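Local coordinates for protein transcription anti-terminator antagonist UpxZ (Bacteroides uniformis ATCC 8492, PDB 4EPZ) that probably antagonises transcription anti-termination, and so takes part in regulating capsular polysaccharide synthesis, at residues N38-V41 with L42-D46; N77-K80 with E81-K84; H125-I128 with E129-N132. All blocks are in the same frame, centred on the assembly; numbering follows the deposited sequence.

Interaction 1: N38-V41 with L42-D46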
loop_
_atom_site.group_PDB
_atom_site.type_symbol
_atom_site.label_atom_id
_atom_site.label_comp_id
_atom_site.label_asym_id
_atom_site.label_seq_id
_atom_site.Cartn_x
_atom_site.Cartn_y
_atom_site.Cartn_z
ATOM N N ASN A 38 11.801 -7.102 -9.320
ATOM C CA ASN A 38 12.035 -6.198 -8.199
ATOM C C ASN A 38 12.533 -4.868 -8.705
ATOM O O ASN A 38 12.148 -3.836 -8.148
ATOM C CB ASN A 38 13.030 -6.776 -7.195
ATOM C CG ASN A 38 12.358 -7.646 -6.201
ATOM O OD1 ASN A 38 11.832 -7.176 -5.194
ATOM N ND2 ASN A 38 12.321 -8.929 -6.490
ATOM N N LYS A 39 13.377 -4.895 -9.774
ATOM C CA LYS A 39 13.954 -3.695 -10.383
ATOM C C LYS A 39 12.861 -2.893 -11.079
ATOM O O LYS A 39 12.822 -1.679 -10.950
ATOM C CB LYS A 39 15.091 -4.064 -11.372
ATOM C CG LYS A 39 15.784 -2.882 -12.070
ATOM C CD LYS A 39 16.490 -1.916 -11.112
ATOM C CE LYS A 39 17.370 -0.921 -11.835
ATOM N NZ LYS A 39 18.632 -1.538 -12.330
ATOM N N GLU A 40 11.999 -3.575 -11.830
ATOM C CA GLU A 40 10.928 -2.900 -12.557
ATOM C C GLU A 40 9.963 -2.199 -11.595
ATOM O O GLU A 40 9.531 -1.079 -11.882
ATOM C CB GLU A 40 10.156 -3.849 -13.446
ATOM C CG GLU A 40 9.267 -3.058 -14.392
ATOM C CD GLU A 40 8.508 -3.825 -15.446
ATOM O OE1 GLU A 40 8.850 -5.002 -15.708
ATOM O OE2 GLU A 40 7.545 -3.242 -15.996
ATOM N N VAL A 41 9.619 -2.854 -10.468
ATOM C CA VAL A 41 8.738 -2.220 -9.467
ATOM C C VAL A 41 9.448 -0.964 -8.900
ATOM O O VAL A 41 8.816 0.089 -8.799
ATOM C CB VAL A 41 8.260 -3.196 -8.359
ATOM C CG1 VAL A 41 7.608 -2.454 -7.189
ATOM C CG2 VAL A 41 7.292 -4.241 -8.931
ATOM N N LEU A 42 10.777 -1.038 -8.629
ATOM C CA LEU A 42 11.500 0.138 -8.127
ATOM C C LEU A 42 11.512 1.247 -9.181
ATOM O O LEU A 42 11.195 2.402 -8.862
ATOM C CB LEU A 42 12.938 -0.220 -7.724
ATOM C CG LEU A 42 13.766 0.952 -7.225
ATOM C CD1 LEU A 42 13.274 1.478 -5.879
ATOM C CD2 LEU A 42 15.221 0.585 -7.174
ATOM N N THR A 43 11.833 0.888 -10.433
ATOM C CA THR A 43 11.907 1.832 -11.553
ATOM C C THR A 43 10.580 2.559 -11.729
ATOM O O THR A 43 10.583 3.785 -11.843
ATOM C CB THR A 43 12.344 1.119 -12.827
ATOM O OG1 THR A 43 13.633 0.537 -12.569
ATOM C CG2 THR A 43 12.426 2.061 -14.037
ATOM N N ARG A 44 9.473 1.807 -11.756
ATOM C CA ARG A 44 8.119 2.373 -11.907
ATOM C C ARG A 44 7.746 3.284 -10.725
ATOM O O ARG A 44 7.164 4.348 -10.932
ATOM C CB ARG A 44 7.088 1.265 -12.068
ATOM C CG ARG A 44 7.147 0.594 -13.457
ATOM C CD ARG A 44 6.135 -0.521 -13.499
ATOM N NE ARG A 44 5.990 -1.112 -14.835
ATOM C CZ ARG A 44 5.006 -0.828 -15.689
ATOM N NH1 ARG A 44 4.091 0.082 -15.383
ATOM N NH2 ARG A 44 4.928 -1.459 -16.854
ATOM N N SER A 45 8.088 2.878 -9.507
ATOM C CA SER A 45 7.832 3.686 -8.311
ATOM C C SER A 45 8.621 4.994 -8.399
ATOM O O SER A 45 8.030 6.064 -8.241
ATOM C CB SER A 45 8.196 2.909 -7.048
ATOM O OG SER A 45 7.419 1.727 -6.959
ATOM N N ASP A 46 9.923 4.912 -8.745
ATOM C CA ASP A 46 10.761 6.101 -8.886
ATOM C C ASP A 46 10.215 7.037 -9.963
ATOM O O ASP A 46 10.166 8.243 -9.738
ATOM C CB ASP A 46 12.213 5.710 -9.175
ATOM C CG ASP A 46 12.976 5.254 -7.941
ATOM O OD1 ASP A 46 12.492 5.520 -6.801
ATOM O OD2 ASP A 46 14.075 4.679 -8.104
#
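The carbonyls of N38, K39, E40 and V41 accept in turn from the amides of L42, T43, R44 and S45, the i to i+4 pattern of an alpha-helix, here inside helix 32-49. Two of these carbonyls take a second donor from the same residue. T43 OG1 gives a bond to K39 O at 2.9 Å, coming from above the carbonyl plane. On the inner side S45 OG reaches V41 O at 2.8 Å. It meets the oxygen from the face opposite that used by S45 N; the serine OG lies beside its own backbone N (chi1 -60°), turned back toward the preceding helical turn. E40 and R44 run alongside each other and point the same way. Both R44 NE (2.9 Å) and NH2 (3.3 Å) converge on OE2 of E40, with that oxygen in the guanidinium plane; the NE bond is the straighter, 162° at the hydrogen against 137°. R44 NH1 turns instead to E11 of helix 5-20, while V41 suits the buried flank, packing on M15. The guanidinium therefore bridges two helices, and the intrahelical carboxylate would limit its swing and offset its charge. The serine hydroxyl, though buried, spends its proton on the helix itself, a polar group paid for locally.

Interaction 2: N77-K80 with E81-K84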
loop_
_atom_site.group_PDB
_atom_site.type_symbol
_atom_site.label_atom_id
_atom_site.label_comp_id
_atom_site.label_asym_id
_atom_site.label_seq_id
_atom_site.Cartn_x
_atom_site.Cartn_y
_atom_site.Cartn_z
ATOM N N ASN A 77 17.724 2.380 -2.154
ATOM C CA ASN A 77 18.922 3.198 -2.421
ATOM C C ASN A 77 19.313 4.087 -1.218
ATOM O O ASN A 77 20.113 5.012 -1.384
ATOM C CB ASN A 77 18.657 4.076 -3.653
ATOM C CG ASN A 77 17.722 5.249 -3.397
ATOM O OD1 ASN A 77 16.983 5.293 -2.403
ATOM N ND2 ASN A 77 17.755 6.235 -4.273
ATOM N N GLY A 78 18.739 3.828 -0.046
ATOM C CA GLY A 78 18.998 4.612 1.158
ATOM C C GLY A 78 18.089 5.814 1.373
ATOM O O GLY A 78 18.178 6.480 2.411
ATOM N N ASP A 79 17.202 6.087 0.400
ATOM C CA ASP A 79 16.266 7.217 0.414
ATOM C C ASP A 79 14.812 6.740 0.416
ATOM O O ASP A 79 13.885 7.561 0.439
ATOM C CB ASP A 79 16.521 8.100 -0.820
ATOM C CG ASP A 79 16.069 9.544 -0.683
ATOM O OD1 ASP A 79 16.240 10.126 0.433
ATOM O OD2 ASP A 79 15.576 10.110 -1.692
ATOM N N LYS A 80 14.596 5.410 0.349
ATOM C CA LYS A 80 13.234 4.870 0.266
ATOM C C LYS A 80 12.388 5.225 1.507
ATOM O O LYS A 80 11.205 5.594 1.360
ATOM C CB LYS A 80 13.290 3.351 0.071
ATOM C CG LYS A 80 11.972 2.785 -0.439
ATOM C CD LYS A 80 12.161 1.393 -1.052
ATOM C CE LYS A 80 12.278 0.325 0.000
ATOM N NZ LYS A 80 12.295 -1.044 -0.610
ATOM N N GLU A 81 12.980 5.143 2.719
ATOM C CA GLU A 81 12.224 5.483 3.941
ATOM C C GLU A 81 11.781 6.953 3.913
ATOM O O GLU A 81 10.625 7.258 4.232
ATOM C CB GLU A 81 13.029 5.180 5.207
ATOM C CG GLU A 81 13.239 3.683 5.418
ATOM C CD GLU A 81 11.990 2.820 5.442
ATOM O OE1 GLU A 81 11.015 3.196 6.133
ATOM O OE2 GLU A 81 11.969 1.791 4.727
ATOM N N ARG A 82 12.688 7.860 3.506
ATOM C CA ARG A 82 12.323 9.277 3.391
ATOM C C ARG A 82 11.163 9.428 2.364
ATOM O O ARG A 82 10.189 10.138 2.630
ATOM C CB ARG A 82 13.532 10.100 2.939
ATOM C CG ARG A 82 13.231 11.615 2.872
ATOM C CD ARG A 82 14.328 12.408 2.169
ATOM N NE ARG A 82 14.434 12.053 0.751
ATOM C CZ ARG A 82 13.615 12.469 -0.210
ATOM N NH1 ARG A 82 12.637 13.328 0.064
ATOM N NH2 ARG A 82 13.782 12.051 -1.460
ATOM N N LYS A 83 11.279 8.781 1.176
ATOM C CA LYS A 83 10.224 8.858 0.147
ATOM C C LYS A 83 8.874 8.302 0.669
ATOM O O LYS A 83 7.821 8.869 0.357
ATOM C CB LYS A 83 10.632 8.122 -1.143
ATOM C CG LYS A 83 11.804 8.757 -1.896
ATOM C CD LYS A 83 12.036 7.924 -3.176
ATOM C CE LYS A 83 13.242 8.359 -3.963
ATOM N NZ LYS A 83 13.773 7.223 -4.759
ATOM N N LYS A 84 8.892 7.229 1.488
ATOM C CA LYS A 84 7.643 6.692 2.025
ATOM C C LYS A 84 6.955 7.718 2.922
ATOM O O LYS A 84 5.739 7.858 2.858
ATOM C CB LYS A 84 7.859 5.375 2.766
ATOM C CG LYS A 84 8.135 4.260 1.773
ATOM C CD LYS A 84 7.861 2.893 2.351
ATOM C CE LYS A 84 8.882 2.473 3.367
ATOM N NZ LYS A 84 8.594 1.096 3.879
HETATM O O HOH W 1 16.616 8.962 -4.019
HETATM O O HOH W 2 15.565 7.282 3.755
#
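D79 and K80 lead the chain into helix 80-92, and their carbonyls and the D79 carboxylate take up the donors of R82, K83 and K84. E81, first in the segment 81-84, bends its acidic chain at chi2 so that OE2 makes a salt bridge with K84 NZ. An acid so near the N-terminus of a helix would probably also be favoured by the helix dipole.

R82 carries the main contact. Its chain, bent at chi3 (66°), folds back toward D79 and presents the NE edge of the guanidinium to the carboxylate: R82 NE meets D79 OD1 at 2.7 Å and R82 NH2 meets D79 OD2 at 2.7 Å. Both oxygens are used on their syn sides, yet the two planes stand 33° apart, so the bidentate pair is twisted rather than flat. The backbone N of R82 donates to a water, which in turn donates to G78 O. G78 has a positive phi (89°), a conformation easily taken up without a side chain.

K83 N bonds to D79 O at 3.0 Å, and its extended side chain runs past the same aspartate, K83 CE lying 3.7 Å from D79 OD2. A second water accepts from N77 ND2 and donates to D79 OD2, with a weak link to K83 NZ, whose salt bridge is with D46 of helix 32-49. N77 also closes an Asx turn, its OD1 accepting from D79 N.

K84 N completes the helical pattern on K80 O at 2.8 Å, while its ammonium pairs with E114 as well. K80 NZ instead bonds to the carbonyls of Y70 and Y75. D79 thus receives two guanidinium bonds and a water bond on its carboxylate, which would stabilise its negative charge and fix the entry into the helix.

Interaction 3: H125-I128 with E129-N132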
loop_
_atom_site.group_PDB
_atom_site.type_symbol
_atom_site.label_atom_id
_atom_site.label_comp_id
_atom_site.label_asym_id
_atom_site.label_seq_id
_atom_site.Cartn_x
_atom_site.Cartn_y
_atom_site.Cartn_z
ATOM N N HIS A 125 -11.213 -0.616 10.518
ATOM C CA HIS A 125 -12.201 -1.568 11.066
ATOM C C HIS A 125 -13.648 -1.088 10.870
ATOM O O HIS A 125 -14.530 -1.921 10.669
ATOM C CB HIS A 125 -11.920 -1.888 12.532
ATOM C CG HIS A 125 -10.795 -2.861 12.661
ATOM N ND1 HIS A 125 -10.951 -4.196 12.304
ATOM C CD2 HIS A 125 -9.501 -2.643 12.971
ATOM C CE1 HIS A 125 -9.766 -4.755 12.472
ATOM N NE2 HIS A 125 -8.866 -3.864 12.905
ATOM N N GLN A 126 -13.888 0.234 10.882
ATOM C CA GLN A 126 -15.224 0.783 10.652
ATOM C C GLN A 126 -15.658 0.520 9.209
ATOM O O GLN A 126 -16.829 0.223 8.960
ATOM C CB GLN A 126 -15.272 2.285 10.978
ATOM C CG GLN A 126 -15.310 2.579 12.479
ATOM C CD GLN A 126 -15.367 4.060 12.783
ATOM O OE1 GLN A 126 -14.526 4.844 12.336
ATOM N NE2 GLN A 126 -16.341 4.471 13.584
ATOM N N LEU A 127 -14.705 0.601 8.252
ATOM C CA LEU A 127 -15.011 0.326 6.845
ATOM C C LEU A 127 -15.364 -1.146 6.678
ATOM O O LEU A 127 -16.354 -1.494 6.014
ATOM C CB LEU A 127 -13.817 0.672 5.954
ATOM C CG LEU A 127 -13.891 1.923 5.126
ATOM C CD1 LEU A 127 -12.779 1.940 4.118
ATOM C CD2 LEU A 127 -15.280 2.085 4.425
ATOM N N ILE A 128 -14.598 -2.020 7.348
ATOM C CA ILE A 128 -14.849 -3.468 7.285
ATOM C C ILE A 128 -16.290 -3.766 7.738
ATOM O O ILE A 128 -16.991 -4.559 7.094
ATOM C CB ILE A 128 -13.813 -4.288 8.132
ATOM C CG1 ILE A 128 -12.423 -4.248 7.479
ATOM C CG2 ILE A 128 -14.252 -5.766 8.274
ATOM C CD1 ILE A 128 -11.236 -4.835 8.410
ATOM N N GLU A 129 -16.719 -3.141 8.845
ATOM C CA GLU A 129 -18.056 -3.328 9.437
ATOM C C GLU A 129 -19.173 -2.977 8.447
ATOM O O GLU A 129 -20.300 -3.411 8.623
ATOM C CB GLU A 129 -18.218 -2.460 10.697
ATOM C CG GLU A 129 -17.498 -2.942 11.945
ATOM C CD GLU A 129 -17.398 -1.888 13.034
ATOM O OE1 GLU A 129 -18.395 -1.167 13.273
ATOM O OE2 GLU A 129 -16.310 -1.773 13.641
ATOM N N THR A 130 -18.872 -2.173 7.409
ATOM C CA THR A 130 -19.904 -1.784 6.430
ATOM C C THR A 130 -20.110 -2.891 5.365
ATOM O O THR A 130 -21.093 -2.845 4.626
ATOM C CB THR A 130 -19.597 -0.460 5.750
ATOM O OG1 THR A 130 -18.514 -0.605 4.818
ATOM C CG2 THR A 130 -19.401 0.684 6.738
ATOM N N TRP A 131 -19.189 -3.875 5.288
ATOM C CA TRP A 131 -19.266 -4.956 4.295
ATOM C C TRP A 131 -20.170 -6.109 4.762
ATOM O O TRP A 131 -20.656 -6.138 5.893
ATOM C CB TRP A 131 -17.865 -5.480 3.969
ATOM C CG TRP A 131 -16.902 -4.445 3.472
ATOM C CD1 TRP A 131 -17.200 -3.227 2.916
ATOM C CD2 TRP A 131 -15.477 -4.544 3.483
ATOM N NE1 TRP A 131 -16.042 -2.576 2.563
ATOM C CE2 TRP A 131 -14.968 -3.357 2.913
ATOM C CE3 TRP A 131 -14.576 -5.526 3.920
ATOM C CZ2 TRP A 131 -13.588 -3.145 2.738
ATOM C CZ3 TRP A 131 -13.224 -5.329 3.718
ATOM C CH2 TRP A 131 -12.742 -4.144 3.157
ATOM N N ASN A 132 -20.352 -7.088 3.871
ATOM C CA ASN A 132 -21.221 -8.217 4.114
ATOM C C ASN A 132 -20.378 -9.439 4.456
ATOM O O ASN A 132 -19.725 -10.003 3.578
ATOM C CB ASN A 132 -22.082 -8.442 2.872
ATOM C CG ASN A 132 -23.143 -9.494 3.044
ATOM O OD1 ASN A 132 -23.238 -10.153 4.093
ATOM N ND2 ASN A 132 -23.959 -9.670 2.009
#
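T130 and W131 fold back on L127 and I128 where helix 118-129 runs out, and the helix ends in two successive i to i+3 hydrogen-bonded turns, 3-10-like, the second close to type I. Among the backbone bonds, E129 N still reaches H125 O at 3.1 Å, four residues back. Next, T130 N turns to L127 O and W131 N to I128 O (2.9 Å), each only three residues back, as the chain leaves the helix.

Side-chain hydrogen bonding is the work of T130. Its OG1 sits between its own backbone N and carbonyl carbon (chi1 72°), which directs it back along the chain to L127 O at 2.6 Å, in the carbonyl plane and on a lone pair. Threonine suits this position because its hydroxyl gives L127 O a second donor at the helix end, alongside T130 N.

Apolar and ring contacts belong to W131. The indole folds back against the last turn, and I128 CA stands over a face of its six-membered ring, 4.1 Å from the centroid and 18° off the normal, a CH-pi contact. The branched isoleucine also packs I128 CG1 against W131 CZ3 at 4.0 Å. Both residues continue onto M105 of helix 102-115 and I144 of helix 138-152, so the tryptophan closes the end of the helix against its neighbours; further back, H125 bonds to E151. On the ring face that meets I128 CA, L127 O lies 3.6 Å above the indole plane of W131, offset toward the rim.

The three contacts follow one another along an all-helical chain, each confined to its own stretch. Interactions 1 and 2, both in the part of the chain that defines the UpxZ family, have centres 13 Å apart and are joined directly: D46 OD1 of helix 32-49 and K83 NZ of helix 80-92 form a salt bridge of 3.0 Å, and both residues also contact Y70 of helix 56-72. Interaction 3 lies on the opposite side of the chain's centre, its own centre 33 Å from each of the others, at the end of helix 118-129 and the start of the loop leading to helix 138-152. A helix middle, a helix start and a helix end are thus each fastened locally, while side chains directed at neighbouring helices join them.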